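Local coordinates for protein nickel-dependent hydrogenase large subunit (Allochromatium vinosum, PDB 3MYR) that forms the large subunit of a membrane-bound [NiFe] hydrogenase, holding the nickel-iron centre that oxidises molecular hydrogen, in an enzyme that delivers the electrons to an acceptor, at residues Leu318-Thr321 and Gly322-Gln325; Ile482-Pro486 and Arg487-Gly491; Asn184-Ala187 and Val188-Leu192; His110-Ala113 and Leu114-Val117. One frame throughout, in Å; residues are numbered along the deposited sequence.

Interaction 1 of 4, residues Leu318-Thr321 and Gly322-Gln325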
ATOM      1  N   LEU B 318      15.244  11.352  16.224  1.00 30.26           N
ATOM      2  CA  LEU B 318      15.363  11.093  14.789  1.00 30.16           C
ATOM      3  C   LEU B 318      16.652  11.577  14.142  1.00 31.11           C
ATOM      4  O   LEU B 318      17.010  11.191  13.002  1.00 29.35           O
ATOM      5  CB  LEU B 318      14.121  11.636  14.078  1.00 29.24           C
ATOM      6  CG  LEU B 318      13.045  10.706  14.630  1.00 35.02           C
ATOM      7  CD1 LEU B 318      11.901  11.491  15.152  1.00 38.22           C
ATOM      8  CD2 LEU B 318      12.658   9.683  13.582  1.00 33.67           C
ATOM      9  N   GLU B 319      17.394  12.388  14.881  1.00 30.71           N
ATOM     10  CA  GLU B 319      18.574  12.980  14.296  1.00 34.05           C
ATOM     11  C   GLU B 319      19.924  12.575  14.873  1.00 34.85           C
ATOM     12  O   GLU B 319      20.933  12.892  14.272  1.00 36.27           O
ATOM     13  CB  GLU B 319      18.452  14.484  14.292  1.00 32.93           C
ATOM     14  CG  GLU B 319      17.157  14.860  13.534  1.00 39.83           C
ATOM     15  CD  GLU B 319      17.115  16.284  13.159  1.00 47.83           C
ATOM     16  OE1 GLU B 319      17.275  16.638  11.961  1.00 48.19           O
ATOM     17  OE2 GLU B 319      16.958  17.067  14.103  1.00 56.28           O
ATOM     18  N   ALA B 320      19.923  11.876  16.010  1.00 34.57           N
ATOM     19  CA  ALA B 320      21.123  11.372  16.647  1.00 33.47           C
ATOM     20  C   ALA B 320      21.704  10.267  15.754  1.00 34.64           C
ATOM     21  O   ALA B 320      21.031   9.256  15.525  1.00 31.61           O
ATOM     22  CB  ALA B 320      20.773  10.805  18.034  1.00 32.59           C
ATOM     23  N   THR B 321      22.963  10.438  15.297  1.00 35.45           N
ATOM     24  CA  THR B 321      23.525   9.601  14.242  1.00 35.88           C
ATOM     25  C   THR B 321      23.903   8.232  14.792  1.00 35.32           C
ATOM     26  O   THR B 321      24.046   7.273  14.033  1.00 37.14           O
ATOM     27  CB  THR B 321      24.752  10.223  13.560  1.00 36.83           C
ATOM     28  OG1 THR B 321      25.758  10.342  14.543  1.00 43.83           O
ATOM     29  CG2 THR B 321      24.487  11.661  13.077  1.00 37.38           C
ATOM     30  N   GLY B 322      23.956   8.093  16.105  1.00 35.41           N
ATOM     31  CA  GLY B 322      24.161   6.778  16.720  1.00 35.37           C
ATOM     32  C   GLY B 322      22.865   6.090  17.115  1.00 34.66           C
ATOM     33  O   GLY B 322      22.869   5.047  17.793  1.00 36.24           O
ATOM     34  N   GLU B 323      21.727   6.659  16.757  1.00 31.27           N
ATOM     35  CA  GLU B 323      20.531   6.043  17.263  1.00 30.54           C
ATOM     36  C   GLU B 323      19.804   5.150  16.207  1.00 29.78           C
ATOM     37  O   GLU B 323      19.887   3.895  16.266  1.00 29.31           O
ATOM     38  CB  GLU B 323      19.670   7.095  17.967  1.00 29.89           C
ATOM     39  CG  GLU B 323      18.201   6.710  18.178  1.00 32.11           C
ATOM     40  CD  GLU B 323      17.499   7.603  19.228  1.00 31.38           C
ATOM     41  OE1 GLU B 323      16.269   7.572  19.296  1.00 33.86           O
ATOM     42  OE2 GLU B 323      18.194   8.321  19.986  1.00 38.42           O
ATOM     43  N   ILE B 324      19.190   5.769  15.212  1.00 28.72           N
ATOM     44  CA  ILE B 324      18.623   5.011  14.071  1.00 28.49           C
ATOM     45  C   ILE B 324      19.710   4.828  13.020  1.00 27.62           C
ATOM     46  O   ILE B 324      20.240   5.825  12.494  1.00 26.24           O
ATOM     47  CB  ILE B 324      17.468   5.732  13.417  1.00 28.37           C
ATOM     48  CG1 ILE B 324      16.281   5.767  14.396  1.00 30.80           C
ATOM     49  CG2 ILE B 324      17.046   5.011  12.100  1.00 26.18           C
ATOM     50  CD1 ILE B 324      15.194   6.724  14.038  1.00 28.81           C
ATOM     51  N   GLN B 325      20.021   3.571  12.714  1.00 24.10           N
ATOM     52  CA  GLN B 325      20.998   3.297  11.666  1.00 25.99           C
ATOM     53  C   GLN B 325      20.539   2.149  10.841  1.00 25.50           C
ATOM     54  O   GLN B 325      19.901   1.257  11.385  1.00 25.06           O
ATOM     55  CB  GLN B 325      22.362   2.874  12.274  1.00 25.50           C
ATOM     56  CG  GLN B 325      22.937   3.837  13.299  1.00 27.90           C
ATOM     57  CD  GLN B 325      24.193   3.271  13.975  1.00 36.04           C
ATOM     58  OE1 GLN B 325      25.245   3.769  13.730  1.00 38.99           O
ATOM     59  NE2 GLN B 325      24.055   2.252  14.851  1.00 41.85           N
TER
HETATM   60  O   HOH W   1      18.398   8.685  14.988  1.00 13.67           O

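Interaction 2 of 4, residues Ile482-Pro486 and Arg487-Gly491. With NFV (Ni-Fe oxidized active center), chain N.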
ATOM      1  N   ILE B 482       8.383  12.580   9.616  1.00 26.20           N
ATOM      2  CA  ILE B 482       7.977  11.361  10.311  1.00 29.37           C
ATOM      3  C   ILE B 482       6.488  11.147  10.167  1.00 29.53           C
ATOM      4  O   ILE B 482       5.701  12.073   9.880  1.00 30.42           O
ATOM      5  CB  ILE B 482       8.389  11.329  11.835  1.00 30.52           C
ATOM      6  CG1 ILE B 482       7.813  12.499  12.590  1.00 32.21           C
ATOM      7  CG2 ILE B 482       9.846  11.428  11.989  1.00 34.59           C
ATOM      8  CD1 ILE B 482       6.303  12.269  13.155  1.00 35.57           C
ATOM      9  N   MET B 483       6.083   9.902  10.319  1.00 28.80           N
ATOM     10  CA  MET B 483       4.665   9.590  10.226  1.00 27.24           C
ATOM     11  C   MET B 483       4.476   8.217  10.881  1.00 26.42           C
ATOM     12  O   MET B 483       5.430   7.432  10.932  1.00 27.15           O
ATOM     13  CB  MET B 483       4.259   9.541   8.773  1.00 27.78           C
ATOM     14  CG  MET B 483       3.199   8.500   8.561  1.00 35.66           C
ATOM     15  SD  MET B 483       2.268   9.046   7.217  1.00 46.95           S
ATOM     16  CE  MET B 483       0.599   8.724   7.771  1.00 30.56           C
ATOM     17  N   GLU B 484       3.288   7.942  11.402  1.00 23.99           N
ATOM     18  CA  GLU B 484       2.947   6.575  11.817  1.00 24.33           C
ATOM     19  C   GLU B 484       2.083   6.085  10.676  1.00 22.65           C
ATOM     20  O   GLU B 484       0.948   6.525  10.535  1.00 24.20           O
ATOM     21  CB  GLU B 484       2.158   6.574  13.140  1.00 22.84           C
ATOM     22  CG  GLU B 484       3.043   6.640  14.460  1.00 23.73           C
ATOM     23  CD  GLU B 484       3.994   5.404  14.686  1.00 25.86           C
ATOM     24  OE1 GLU B 484       3.686   4.229  14.275  1.00 26.46           O
ATOM     25  OE2 GLU B 484       5.057   5.626  15.319  1.00 28.97           O
ATOM     26  N   ALA B 485       2.657   5.282   9.790  1.00 19.21           N
ATOM     27  CA  ALA B 485       1.913   4.733   8.647  1.00 18.71           C
ATOM     28  C   ALA B 485       1.139   3.502   9.191  1.00 17.87           C
ATOM     29  O   ALA B 485       1.460   3.026  10.281  1.00 17.32           O
ATOM     30  CB  ALA B 485       2.914   4.314   7.551  1.00 16.18           C
ATOM     31  N   PRO B 486       0.076   3.042   8.500  1.00 18.82           N
ATOM     32  CA  PRO B 486      -0.592   1.814   9.026  1.00 19.50           C
ATOM     33  C   PRO B 486       0.319   0.625   9.417  1.00 19.25           C
ATOM     34  O   PRO B 486      -0.031  -0.116  10.323  1.00 21.33           O
ATOM     35  CB  PRO B 486      -1.529   1.382   7.867  1.00 17.85           C
ATOM     36  CG  PRO B 486      -1.841   2.714   7.207  1.00 19.70           C
ATOM     37  CD  PRO B 486      -0.522   3.493   7.211  1.00 17.02           C
ATOM     38  N   ARG B 487       1.474   0.457   8.761  1.00 20.33           N
ATOM     39  CA  ARG B 487       2.392  -0.607   9.143  1.00 19.25           C
ATOM     40  C   ARG B 487       3.429  -0.212  10.190  1.00 20.74           C
ATOM     41  O   ARG B 487       4.091  -1.072  10.717  1.00 20.53           O
ATOM     42  CB  ARG B 487       3.020  -1.265   7.913  1.00 17.44           C
ATOM     43  CG  ARG B 487       1.969  -2.018   7.109  1.00 19.02           C
ATOM     44  CD  ARG B 487       2.338  -2.198   5.611  1.00 14.56           C
ATOM     45  NE  ARG B 487       1.143  -2.760   4.943  1.00 19.92           N
ATOM     46  CZ  ARG B 487       0.059  -2.062   4.565  1.00 23.23           C
ATOM     47  NH1 ARG B 487      -0.087  -0.722   4.684  1.00 23.98           N
ATOM     48  NH2 ARG B 487      -0.961  -2.726   4.184  1.00 18.65           N
ATOM     49  N   GLY B 488       3.507   1.066  10.558  1.00 18.43           N
ATOM     50  CA  GLY B 488       4.351   1.482  11.678  1.00 17.57           C
ATOM     51  C   GLY B 488       5.153   2.762  11.305  1.00 20.70           C
ATOM     52  O   GLY B 488       4.828   3.474  10.325  1.00 18.57           O
ATOM     53  N   ALA B 489       6.231   3.010  12.045  1.00 20.75           N
ATOM     54  CA  ALA B 489       6.950   4.265  12.020  1.00 21.79           C
ATOM     55  C   ALA B 489       7.676   4.446  10.695  1.00 22.02           C
ATOM     56  O   ALA B 489       8.488   3.598  10.362  1.00 20.27           O
ATOM     57  CB  ALA B 489       8.015   4.256  13.150  1.00 19.92           C
ATOM     58  N   LEU B 490       7.517   5.607  10.057  1.00 19.16           N
ATOM     59  CA  LEU B 490       8.015   5.855   8.719  1.00 18.56           C
ATOM     60  C   LEU B 490       8.752   7.160   8.851  1.00 20.79           C
ATOM     61  O   LEU B 490       8.224   8.090   9.474  1.00 20.75           O
ATOM     62  CB  LEU B 490       6.839   6.076   7.708  1.00 17.93           C
ATOM     63  CG  LEU B 490       7.170   6.747   6.355  1.00 18.49           C
ATOM     64  CD1 LEU B 490       8.049   5.821   5.516  1.00 19.32           C
ATOM     65  CD2 LEU B 490       5.863   6.981   5.506  1.00 18.30           C
ATOM     66  N   GLY B 491       9.952   7.248   8.269  1.00 20.34           N
ATOM     67  CA  GLY B 491      10.686   8.511   8.252  1.00 20.10           C
ATOM     68  C   GLY B 491      11.331   8.699   6.869  1.00 20.87           C
ATOM     69  O   GLY B 491      11.804   7.692   6.269  1.00 21.13           O
TER
HETATM   70 FE   NFV N2005       3.885   1.190   3.811  1.00 16.26          FE
HETATM   71 NI   NFV N2005       3.115  -0.250   1.278  1.00 22.31          NI
HETATM   72  C1  NFV N2005       4.639   2.442   4.397  1.00 19.51           C
HETATM   73  O1  NFV N2005       5.204   3.413   4.920  1.00 13.88           O
HETATM   74  C2  NFV N2005       2.630   1.329   5.239  1.00 13.93           C
HETATM   75  N2  NFV N2005       1.854   1.442   6.126  1.00 15.96           N
HETATM   76  C3  NFV N2005       4.961  -0.027   4.767  1.00 20.92           C
HETATM   77  N3  NFV N2005       5.649  -0.780   5.341  1.00 16.89           N
HETATM   78  O4  NFV N2005       2.845  -0.363   3.139  1.00 19.96           O

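Interaction 3 of 4, residues Asn184-Ala187 and Val188-Leu192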
ATOM      1  N   ASN B 184     -17.300 -19.460   9.112  1.00 22.39           N
ATOM      2  CA  ASN B 184     -16.609 -19.283   7.824  1.00 20.74           C
ATOM      3  C   ASN B 184     -17.508 -18.551   6.843  1.00 20.95           C
ATOM      4  O   ASN B 184     -17.031 -17.678   6.095  1.00 20.48           O
ATOM      5  CB  ASN B 184     -16.162 -20.628   7.246  1.00 19.97           C
ATOM      6  CG  ASN B 184     -14.991 -21.265   8.059  1.00 23.77           C
ATOM      7  OD1 ASN B 184     -13.997 -20.607   8.301  1.00 22.80           O
ATOM      8  ND2 ASN B 184     -15.093 -22.550   8.390  1.00 26.30           N
ATOM      9  N   LEU B 185     -18.799 -18.935   6.780  1.00 20.58           N
ATOM     10  CA  LEU B 185     -19.712 -18.312   5.800  1.00 19.33           C
ATOM     11  C   LEU B 185     -19.902 -16.831   6.144  1.00 19.61           C
ATOM     12  O   LEU B 185     -19.843 -15.992   5.267  1.00 21.07           O
ATOM     13  CB  LEU B 185     -21.085 -19.074   5.722  1.00 20.76           C
ATOM     14  CG  LEU B 185     -22.118 -18.493   4.722  1.00 19.99           C
ATOM     15  CD1 LEU B 185     -21.518 -18.324   3.263  1.00 17.61           C
ATOM     16  CD2 LEU B 185     -23.433 -19.330   4.727  1.00 18.36           C
ATOM     17  N   MET B 186     -19.959 -16.503   7.440  1.00 20.88           N
ATOM     18  CA  MET B 186     -20.135 -15.158   7.868  1.00 20.71           C
ATOM     19  C   MET B 186     -18.934 -14.292   7.407  1.00 22.60           C
ATOM     20  O   MET B 186     -19.100 -13.185   6.894  1.00 23.78           O
ATOM     21  CB  MET B 186     -20.249 -15.105   9.388  1.00 19.05           C
ATOM     22  CG  MET B 186     -20.407 -13.674   9.926  1.00 25.01           C
ATOM     23  SD  MET B 186     -20.537 -13.648  11.780  1.00 28.65           S
ATOM     24  CE  MET B 186     -18.789 -13.733  12.172  1.00 29.57           C
ATOM     25  N   ALA B 187     -17.723 -14.787   7.646  1.00 23.46           N
ATOM     26  CA  ALA B 187     -16.507 -14.085   7.241  1.00 21.31           C
ATOM     27  C   ALA B 187     -16.405 -13.914   5.733  1.00 20.79           C
ATOM     28  O   ALA B 187     -15.962 -12.867   5.264  1.00 21.28           O
ATOM     29  CB  ALA B 187     -15.300 -14.836   7.750  1.00 19.88           C
ATOM     30  N   VAL B 188     -16.772 -14.930   4.960  1.00 19.65           N
ATOM     31  CA  VAL B 188     -16.806 -14.803   3.517  1.00 20.23           C
ATOM     32  C   VAL B 188     -17.797 -13.701   3.075  1.00 21.81           C
ATOM     33  O   VAL B 188     -17.494 -12.918   2.181  1.00 19.25           O
ATOM     34  CB  VAL B 188     -17.258 -16.170   2.883  1.00 24.54           C
ATOM     35  CG1 VAL B 188     -17.705 -15.971   1.466  1.00 24.08           C
ATOM     36  CG2 VAL B 188     -16.077 -17.192   2.940  1.00 22.36           C
ATOM     37  N   ALA B 189     -19.016 -13.675   3.651  1.00 21.18           N
ATOM     38  CA  ALA B 189     -19.944 -12.608   3.326  1.00 19.84           C
ATOM     39  C   ALA B 189     -19.315 -11.251   3.676  1.00 20.52           C
ATOM     40  O   ALA B 189     -19.456 -10.280   2.922  1.00 21.38           O
ATOM     41  CB  ALA B 189     -21.212 -12.778   4.132  1.00 19.47           C
ATOM     42  N   HIS B 190     -18.641 -11.167   4.818  1.00 19.19           N
ATOM     43  CA  HIS B 190     -18.062  -9.876   5.202  1.00 20.59           C
ATOM     44  C   HIS B 190     -16.895  -9.462   4.321  1.00 20.44           C
ATOM     45  O   HIS B 190     -16.681  -8.262   4.075  1.00 19.19           O
ATOM     46  CB  HIS B 190     -17.625  -9.881   6.663  1.00 19.09           C
ATOM     47  CG  HIS B 190     -18.766 -10.006   7.623  1.00 20.85           C
ATOM     48  ND1 HIS B 190     -20.100  -9.887   7.240  1.00 22.87           N
ATOM     49  CD2 HIS B 190     -18.772 -10.198   8.957  1.00 14.67           C
ATOM     50  CE1 HIS B 190     -20.870 -10.044   8.308  1.00 15.87           C
ATOM     51  NE2 HIS B 190     -20.087 -10.185   9.362  1.00 24.54           N
ATOM     52  N   TYR B 191     -16.127 -10.454   3.885  1.00 20.23           N
ATOM     53  CA  TYR B 191     -15.076 -10.241   2.875  1.00 18.88           C
ATOM     54  C   TYR B 191     -15.664  -9.509   1.656  1.00 19.59           C
ATOM     55  O   TYR B 191     -15.073  -8.547   1.122  1.00 18.91           O
ATOM     56  CB  TYR B 191     -14.499 -11.612   2.495  1.00 17.76           C
ATOM     57  CG  TYR B 191     -13.426 -11.671   1.400  1.00 21.16           C
ATOM     58  CD1 TYR B 191     -12.095 -12.023   1.716  1.00 20.23           C
ATOM     59  CD2 TYR B 191     -13.757 -11.507   0.061  1.00 18.26           C
ATOM     60  CE1 TYR B 191     -11.100 -12.175   0.713  1.00 20.23           C
ATOM     61  CE2 TYR B 191     -12.776 -11.603  -0.951  1.00 24.66           C
ATOM     62  CZ  TYR B 191     -11.462 -11.980  -0.630  1.00 25.24           C
ATOM     63  OH  TYR B 191     -10.508 -12.109  -1.639  1.00 23.33           O
ATOM     64  N   LEU B 192     -16.823  -9.950   1.218  1.00 19.22           N
ATOM     65  CA  LEU B 192     -17.440  -9.350   0.032  1.00 21.75           C
ATOM     66  C   LEU B 192     -18.020  -7.959   0.361  1.00 20.68           C
ATOM     67  O   LEU B 192     -17.939  -7.046  -0.465  1.00 21.19           O
ATOM     68  CB  LEU B 192     -18.552 -10.260  -0.500  1.00 21.63           C
ATOM     69  CG  LEU B 192     -18.046 -11.543  -1.191  1.00 26.24           C
ATOM     70  CD1 LEU B 192     -19.192 -12.470  -1.374  1.00 21.44           C
ATOM     71  CD2 LEU B 192     -17.370 -11.281  -2.550  1.00 26.56           C
TER

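Interaction 4 of 4, residues His110-Ala113 and Leu114-Val117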
ATOM      1  N   HIS B 110      -9.069  -9.132   3.170  1.00 18.91           N
ATOM      2  CA  HIS B 110      -8.657  -9.562   1.840  1.00 20.18           C
ATOM      3  C   HIS B 110      -7.279 -10.162   1.823  1.00 20.21           C
ATOM      4  O   HIS B 110      -6.983 -11.011   0.967  1.00 20.94           O
ATOM      5  CB  HIS B 110      -8.796  -8.375   0.846  1.00 21.60           C
ATOM      6  CG  HIS B 110     -10.194  -7.844   0.844  1.00 21.50           C
ATOM      7  ND1 HIS B 110     -10.492  -6.527   1.068  1.00 21.20           N
ATOM      8  CD2 HIS B 110     -11.388  -8.504   0.839  1.00 18.17           C
ATOM      9  CE1 HIS B 110     -11.810  -6.373   1.126  1.00 20.19           C
ATOM     10  NE2 HIS B 110     -12.373  -7.561   0.965  1.00 20.63           N
ATOM     11  N   LEU B 111      -6.464  -9.814   2.811  1.00 20.07           N
ATOM     12  CA  LEU B 111      -5.095 -10.382   2.926  1.00 20.82           C
ATOM     13  C   LEU B 111      -4.930 -11.415   4.053  1.00 21.94           C
ATOM     14  O   LEU B 111      -4.319 -12.456   3.832  1.00 23.57           O
ATOM     15  CB  LEU B 111      -4.007  -9.296   3.052  1.00 18.61           C
ATOM     16  CG  LEU B 111      -4.105  -8.167   1.970  1.00 25.04           C
ATOM     17  CD1 LEU B 111      -2.858  -7.244   2.061  1.00 23.77           C
ATOM     18  CD2 LEU B 111      -4.188  -8.631   0.610  1.00 21.35           C
ATOM     19  N   HIS B 112      -5.526 -11.189   5.217  1.00 20.25           N
ATOM     20  CA  HIS B 112      -5.212 -12.003   6.373  1.00 19.22           C
ATOM     21  C   HIS B 112      -6.254 -13.126   6.532  1.00 19.80           C
ATOM     22  O   HIS B 112      -5.911 -14.271   6.860  1.00 21.29           O
ATOM     23  CB  HIS B 112      -5.247 -11.121   7.673  1.00 19.04           C
ATOM     24  CG  HIS B 112      -4.378 -11.643   8.805  1.00 20.09           C
ATOM     25  ND1 HIS B 112      -3.669 -12.829   8.742  1.00 22.94           N
ATOM     26  CD2 HIS B 112      -4.101 -11.118  10.022  1.00 17.92           C
ATOM     27  CE1 HIS B 112      -2.949 -12.986   9.855  1.00 17.23           C
ATOM     28  NE2 HIS B 112      -3.174 -11.938  10.630  1.00 24.77           N
ATOM     29  N   ALA B 113      -7.520 -12.827   6.282  1.00 19.62           N
ATOM     30  CA  ALA B 113      -8.606 -13.680   6.798  1.00 20.04           C
ATOM     31  C   ALA B 113      -8.560 -15.138   6.231  1.00 22.34           C
ATOM     32  O   ALA B 113      -8.900 -16.102   6.969  1.00 22.22           O
ATOM     33  CB  ALA B 113      -9.906 -13.055   6.519  1.00 20.04           C
ATOM     34  N   LEU B 114      -8.064 -15.318   4.986  1.00 20.63           N
ATOM     35  CA  LEU B 114      -7.984 -16.668   4.415  1.00 21.89           C
ATOM     36  C   LEU B 114      -6.980 -17.598   5.113  1.00 22.94           C
ATOM     37  O   LEU B 114      -6.968 -18.816   4.837  1.00 24.20           O
ATOM     38  CB  LEU B 114      -7.747 -16.680   2.909  1.00 19.95           C
ATOM     39  CG  LEU B 114      -8.865 -16.009   2.079  1.00 22.25           C
ATOM     40  CD1 LEU B 114      -8.563 -16.104   0.563  1.00 24.19           C
ATOM     41  CD2 LEU B 114     -10.266 -16.571   2.393  1.00 22.48           C
ATOM     42  N   ASP B 115      -6.163 -17.042   6.014  1.00 22.61           N
ATOM     43  CA  ASP B 115      -5.366 -17.857   6.938  1.00 23.19           C
ATOM     44  C   ASP B 115      -6.195 -18.516   8.044  1.00 22.38           C
ATOM     45  O   ASP B 115      -5.720 -19.447   8.709  1.00 24.60           O
ATOM     46  CB  ASP B 115      -4.222 -17.079   7.630  1.00 22.32           C
ATOM     47  CG  ASP B 115      -3.187 -16.499   6.632  1.00 27.35           C
ATOM     48  OD1 ASP B 115      -2.385 -15.570   7.012  1.00 24.35           O
ATOM     49  OD2 ASP B 115      -3.225 -16.912   5.455  1.00 23.95           O
ATOM     50  N   TRP B 116      -7.360 -17.981   8.329  1.00 22.22           N
ATOM     51  CA  TRP B 116      -8.087 -18.348   9.550  1.00 22.20           C
ATOM     52  C   TRP B 116      -9.439 -18.907   9.146  1.00 22.04           C
ATOM     53  O   TRP B 116     -10.123 -19.507   9.982  1.00 23.28           O
ATOM     54  CB  TRP B 116      -8.365 -17.115  10.445  1.00 22.98           C
ATOM     55  CG  TRP B 116      -7.192 -16.277  10.762  1.00 28.52           C
ATOM     56  CD1 TRP B 116      -6.815 -15.095  10.148  1.00 29.99           C
ATOM     57  CD2 TRP B 116      -6.182 -16.564  11.742  1.00 31.47           C
ATOM     58  NE1 TRP B 116      -5.655 -14.635  10.720  1.00 31.85           N
ATOM     59  CE2 TRP B 116      -5.234 -15.518  11.681  1.00 32.45           C
ATOM     60  CE3 TRP B 116      -5.993 -17.611  12.671  1.00 30.17           C
ATOM     61  CZ2 TRP B 116      -4.101 -15.478  12.530  1.00 36.01           C
ATOM     62  CZ3 TRP B 116      -4.871 -17.584  13.493  1.00 36.99           C
ATOM     63  CH2 TRP B 116      -3.927 -16.525  13.408  1.00 38.35           C
ATOM     64  N   VAL B 117      -9.893 -18.533   7.937  1.00 21.98           N
ATOM     65  CA  VAL B 117     -11.238 -18.836   7.438  1.00 20.49           C
ATOM     66  C   VAL B 117     -11.126 -19.853   6.308  1.00 22.49           C
ATOM     67  O   VAL B 117     -10.352 -19.656   5.355  1.00 21.47           O
ATOM     68  CB  VAL B 117     -11.902 -17.554   6.882  1.00 22.03           C
ATOM     69  CG1 VAL B 117     -13.148 -17.869   6.053  1.00 16.21           C
ATOM     70  CG2 VAL B 117     -12.211 -16.564   8.034  1.00 17.80           C
TER

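Interaction 1 of 4, residues Leu318-Thr321 and Gly322-Gln325
Ala320 and Glu323 meet where the chain reverses before strand 324-327. Their CA atoms are 5.4 Å apart, Glu323 N donates to Ala320 O at 3.0 Å, and the backbone angles of Thr321 and Gly322 are close to those of a type I beta turn. Followed outward, the Glu323 side chain begins with CB resting 3.5 Å from Ala320 O and 3.9 Å from Ala320 CB. With CG opposite the backbone N (chi1 162°), the extended chain leads away from CB and brings only OE2 to within 4.1 Å of Ala320 CB. OE1 is held outside the turn, accepting from Asp317 N and from the indole Trp381 NE1. A water adds a second link between the two arms: it donates to Ala320 O at 2.7 Å and accepts from Ile324 N at 3.0 Å. On the buried side, Leu318 CD2 and Ile324 CD1 touch at 3.9 Å, the two side chains running side by side in the same direction. Chemically, Ala320 O thus receives one direct and one water donor, while the buried Glu323 carboxylate has N-H donors at OE1 that would be expected to stabilise its negative charge.

Interaction 2 of 4, residues Ile482-Pro486 and Arg487-Gly491
Met483 and Leu490 face each other as an antiparallel hydrogen-bonded pair, with Met483 N to Leu490 O and Leu490 N to Met483 O both 2.9 Å. Ala485 and Gly488 form the second such pair: Ala485 N reaches Gly488 O at 2.9 Å, and the return bond from Gly488 N closes a type I turn through Pro486 and Arg487. At the backbone angles of Gly488 (136°/-160°) a CB would press on the carbonyl O of Arg487. The N-to-C directions of the short strand segments 482-485 and 488-491 differ by 149°, close to antiparallel.

Apolar contacts lie on the face shared by Met483, Ala485 and Leu490, where Ala485 CB and Leu490 CB are 4.3 Å apart; Leu490 CD2 also approaches the carbonyl oxygen O1 of the cofactor at 3.7 Å.

Polar contacts with the nickel-iron centre come from Arg487. Its backbone N donates to the cyanide nitrogen N2 at 2.8 Å, and NH1 adds a weak bond at 3.2 Å, with N2 at the edge of the guanidinium. Extended from CG to NE, the side chain carries this group alongside the nickel-iron centre, with NH1 3.3 Å from the oxygen O4 that bridges nickel and iron.

Ionic contacts fix the charged ends from outside: Arg487 NH2 forms salt bridges with Asp553 and Asp103, and Glu484 OE1 pairs with Arg393, while the Glu484 carboxylate bends back along Ala489.

Taken together, this is a beta hairpin with a two-residue loop that belongs to the [NiFe] hydrogenase active-site pocket and gives one iron-bound cyanide both a main-chain and a side-chain donor.

Interaction 3 of 4, residues Asn184-Ala187 and Val188-Leu192
Asn184 to Ala187 lead straight into Val188 to Leu192 as unbroken alpha helix, as four successive bonds from residue i+4 to residue i demonstrate: Val188 N to Asn184 O at 3.0 Å, Ala189 N to Leu185 O at 2.9 Å, His190 N to Met186 O at 2.9 Å and Tyr191 N to Ala187 O at 2.8 Å. Ala189 N gives the straightest of them (169° at the hydrogen).

Among the side chains, Met186 and His190 are the chief pair, one turn apart. With Met186 CG opposite the backbone N (chi1 179°), the methionine rises beside the imidazole, and CG comes 3.5 Å from His190 NE2. SD sits obliquely off the ring, 5.1 Å from its centroid, a loose sulfur-aromatic contact. The same ring lays one face over Met186 O, which is 3.3 Å above its plane and offset toward the rim. Val188 packs by a branch against backbone, CG2 being 3.3 Å from Asn184 O. Beyond the segment, Asn184 OD1 accepts from Asp118 N, and the His190 ring meets Trp140 nearly at right angles.

Met186 touches helix 127-137, Ala189 helix 145-160 and His190 helix 236-265, while Tyr191 packs on Leu45 of the small subunit: a regular helix set within a helical bundle beside the subunit interface.

Interaction 4 of 4, residues His110-Ala113 and Leu114-Val117
His112 works through both backbone and ring. Its carbonyl O receives Asp115 N at 2.9 Å, a turn that brings the Asp115 carboxylate up to the imidazole. There His112 ND1 gives a weak, long bond to Asp115 OD1 at 3.5 Å; the oxygen lies in the ring plane at its edge, although carboxylate and ring planes stand 87° apart. One face of the same ring takes the edge of Trp116: NE1 is 3.2 Å above the imidazole plane, offset toward the rim, and the two five-membered rings are 4.6 Å apart by centroid with planes at 64°, an edge-to-face pair. His112 CG lies opposite the backbone N (chi1 -154°), which turns the ring forward over these later residues.

Ala113 follows with a carbonyl shared by two donors: Trp116 N at 2.8 Å, above the carbonyl plane, and Val117 N, also at 2.8 Å. Val117 CB also packs against it, 3.3 Å from Ala113 O.

The polar ends have further partners, His112 NE2 with Thr430 OG1, and Asp115 with His550 through OD1 and Arg12 through OD2. The ND1 geometry is at most consistent with a proton there; the NE2 bond, this weak bond and the Trp116 edge restrain the buried ring's rotation.

Along the chain the order is interaction 4, interaction 3, interaction 1, interaction 2. Interactions 3 and 4 are neighbours, centres 10 Å apart: His110 NE2 probably hydrogen-bonds to Tyr191 O at 2.9 Å, joining helix 86-112 to helix 181-201, and Ala187 packs on Val117. Interactions 1 and 2, centres 16 Å apart, meet through Leu318 CD2 and Ile482 CG2 at 3.7 Å, so the turn leading to strand 324-327 rests on the active-site hairpin. Interaction 2 comes within about 5 Å of interaction 4 by nearest atoms without touching. Interactions 1 and 3, centres 45 Å apart, lie on opposite sides of the chain centre. Interaction 2 centres about 8 Å from it, the others 16-23 Å: the pocket is deep.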